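DUF3822 family protein (Bacteroides thetaiotaomicron VPI-5482, PDB 3HRG) is of unknown function but has an actin-like ATPase fold, so it may be related to nucleotide-binding proteins of that superfamily. Local coordinates at residues N159-Y164 and E212-H217. Numbering follows the deposited sequence.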
loop_
_atom_site.group_PDB
_atom_site.type_symbol
_atom_site.label_atom_id
_atom_site.label_comp_id
_atom_site.label_asym_id
_atom_site.label_seq_id
_atom_site.Cartn_x
_atom_site.Cartn_y
_atom_site.Cartn_z
ATOM N N ASN A 159 3.500 9.232 -23.208
ATOM C CA ASN A 159 2.131 9.701 -23.456
ATOM C C ASN A 159 1.043 8.617 -23.499
ATOM O O ASN A 159 0.083 8.719 -24.283
ATOM C CB ASN A 159 2.093 10.522 -24.762
ATOM C CG ASN A 159 2.660 9.773 -25.961
ATOM O OD1 ASN A 159 3.267 8.712 -25.823
ATOM N ND2 ASN A 159 2.476 10.341 -27.153
ATOM N N SER A 160 1.242 7.549 -22.736
ATOM C CA SER A 160 0.262 6.496 -22.594
ATOM C C SER A 160 -0.377 6.553 -21.211
ATOM O O SER A 160 0.230 7.108 -20.273
ATOM C CB SER A 160 0.991 5.167 -22.740
ATOM O OG SER A 160 2.014 5.050 -21.723
ATOM N N LYS A 161 -1.601 6.023 -21.083
ATOM C CA LYS A 161 -2.249 5.891 -19.770
ATOM C C LYS A 161 -1.617 4.668 -19.149
ATOM O O LYS A 161 -1.136 3.760 -19.850
ATOM C CB LYS A 161 -3.756 5.711 -19.838
ATOM C CG LYS A 161 -4.492 6.866 -20.478
ATOM C CD LYS A 161 -5.985 6.643 -20.442
ATOM C CE LYS A 161 -6.742 7.739 -21.165
ATOM N NZ LYS A 161 -8.211 7.492 -21.028
ATOM N N LYS A 162 -1.624 4.607 -17.828
ATOM C CA LYS A 162 -0.948 3.511 -17.157
ATOM C C LYS A 162 -1.770 2.918 -16.032
ATOM O O LYS A 162 -2.450 3.634 -15.295
ATOM C CB LYS A 162 0.420 3.995 -16.665
ATOM C CG LYS A 162 1.380 4.334 -17.852
ATOM C CD LYS A 162 2.591 5.004 -17.418
ATOM C CE LYS A 162 3.416 5.516 -18.574
ATOM N NZ LYS A 162 2.840 6.727 -19.224
HETATM N N MSE A 163 -1.726 1.595 -15.955
HETATM C CA MSE A 163 -2.370 0.854 -14.890
HETATM C C MSE A 163 -1.256 0.201 -14.081
HETATM O O MSE A 163 -0.452 -0.565 -14.648
HETATM C CB MSE A 163 -3.289 -0.257 -15.448
HETATM C CG MSE A 163 -3.906 -1.084 -14.343
HETATM SE SE MSE A 163 -5.192 -2.415 -14.971
HETATM C CE MSE A 163 -6.522 -1.253 -15.672
ATOM N N TYR A 164 -1.195 0.494 -12.789
ATOM C CA TYR A 164 -0.209 -0.104 -11.862
ATOM C C TYR A 164 -0.996 -1.032 -10.957
ATOM O O TYR A 164 -1.952 -0.600 -10.344
ATOM C CB TYR A 164 0.538 0.939 -11.029
ATOM C CG TYR A 164 1.389 1.839 -11.869
ATOM C CD1 TYR A 164 2.700 1.494 -12.175
ATOM C CD2 TYR A 164 0.886 3.025 -12.380
ATOM C CE1 TYR A 164 3.495 2.305 -12.970
ATOM C CE2 TYR A 164 1.694 3.864 -13.185
ATOM C CZ TYR A 164 2.973 3.484 -13.486
ATOM O OH TYR A 164 3.773 4.295 -14.255
ATOM N N GLU A 212 -3.559 -1.351 -27.404
ATOM C CA GLU A 212 -2.250 -1.161 -28.065
ATOM C C GLU A 212 -1.294 -0.147 -27.424
ATOM O O GLU A 212 -0.109 -0.420 -27.320
ATOM C CB GLU A 212 -2.473 -0.728 -29.554
ATOM C CG GLU A 212 -1.239 -0.077 -30.319
ATOM C CD GLU A 212 -0.011 -1.004 -30.486
ATOM O OE1 GLU A 212 -0.146 -2.206 -30.820
ATOM O OE2 GLU A 212 1.118 -0.517 -30.298
ATOM N N ARG A 213 -1.820 1.025 -27.065
ATOM C CA ARG A 213 -1.047 2.156 -26.520
ATOM C C ARG A 213 -0.800 2.119 -25.012
ATOM O O ARG A 213 0.325 2.334 -24.550
ATOM C CB ARG A 213 -1.804 3.467 -26.814
ATOM C CG ARG A 213 -1.195 4.810 -26.287
ATOM C CD ARG A 213 -2.259 5.926 -26.378
ATOM N NE ARG A 213 -3.305 5.770 -25.334
ATOM C CZ ARG A 213 -4.562 6.232 -25.405
ATOM N NH1 ARG A 213 -5.010 6.850 -26.496
ATOM N NH2 ARG A 213 -5.416 6.029 -24.395
ATOM N N ASP A 214 -1.854 1.847 -24.242
ATOM C CA ASP A 214 -1.760 1.919 -22.761
ATOM C C ASP A 214 -0.993 0.770 -22.113
ATOM O O ASP A 214 -0.862 -0.287 -22.690
ATOM C CB ASP A 214 -3.144 2.227 -22.192
ATOM C CG ASP A 214 -3.719 3.509 -22.773
ATOM O OD1 ASP A 214 -2.964 4.440 -23.073
ATOM O OD2 ASP A 214 -4.939 3.619 -22.927
ATOM N N GLU A 215 -0.532 0.991 -20.883
ATOM C CA GLU A 215 0.355 0.025 -20.245
ATOM C C GLU A 215 -0.092 -0.502 -18.915
ATOM O O GLU A 215 -0.678 0.221 -18.121
ATOM C CB GLU A 215 1.762 0.659 -20.061
ATOM C CG GLU A 215 2.424 1.086 -21.376
ATOM C CD GLU A 215 3.817 1.719 -21.228
ATOM O OE1 GLU A 215 4.351 1.882 -20.098
ATOM O OE2 GLU A 215 4.381 2.061 -22.278
ATOM N N LEU A 216 0.222 -1.785 -18.691
ATOM C CA LEU A 216 -0.028 -2.463 -17.429
ATOM C C LEU A 216 1.336 -2.767 -16.815
ATOM O O LEU A 216 2.195 -3.410 -17.471
ATOM C CB LEU A 216 -0.823 -3.763 -17.606
ATOM C CG LEU A 216 -0.916 -4.652 -16.374
ATOM C CD1 LEU A 216 -1.542 -3.864 -15.185
ATOM C CD2 LEU A 216 -1.686 -5.958 -16.689
ATOM N N HIS A 217 1.529 -2.318 -15.582
ATOM C CA HIS A 217 2.744 -2.531 -14.794
ATOM C C HIS A 217 2.375 -3.328 -13.530
ATOM O O HIS A 217 1.512 -2.930 -12.751
ATOM C CB HIS A 217 3.400 -1.197 -14.459
ATOM C CG HIS A 217 3.872 -0.435 -15.662
ATOM N ND1 HIS A 217 5.198 -0.351 -16.007
ATOM C CD2 HIS A 217 3.191 0.270 -16.603
ATOM C CE1 HIS A 217 5.324 0.372 -17.115
ATOM N NE2 HIS A 217 4.121 0.760 -17.499
#
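Lys162, Met163 and Tyr164 pair in parallel with Glu215, Leu216 and His217. These are neighbouring strands in a mixed five-stranded sheet of strand order 3-2-1-4-5, as expected of the actin-like ATPase fold. Lys161 O accepts from Glu215 N, Met163 N donates to Glu215 O, and Met163 O accepts from His217 N at 2.8 Å. On one face the Tyr164 and His217 rings run alongside each other. Their planes are 28° apart and offset enough to leave little overlap. Tyr164 CD1 instead meets His217 CB at 3.6 Å. Phe151 stacks on the Tyr164 ring. In one of two conformers of Glu215, OE1 lies near the His217 ring plane and accepts from His217 NE2 at 2.8 Å; this would limit imidazole rotation. On the other face Met163 CG touches Leu216 CD1 at 3.7 Å. The selenomethionine has CG anti to its backbone N (chi1 177°). This carries the chain past Leu216 CD1, with SE still beside it, towards Leu200, Val203 and Trp204 of helix 193-206. Asp214 adds a side-chain bond between the segments. In one of two modelled conformers, Arg213 binds both its carboxylate oxygens, NE to OD1 and NH2 to OD2. Lys161 N reaches Asp214 OD1 at 2.9 Å, from the carboxylate face opposite that Arg213 NE.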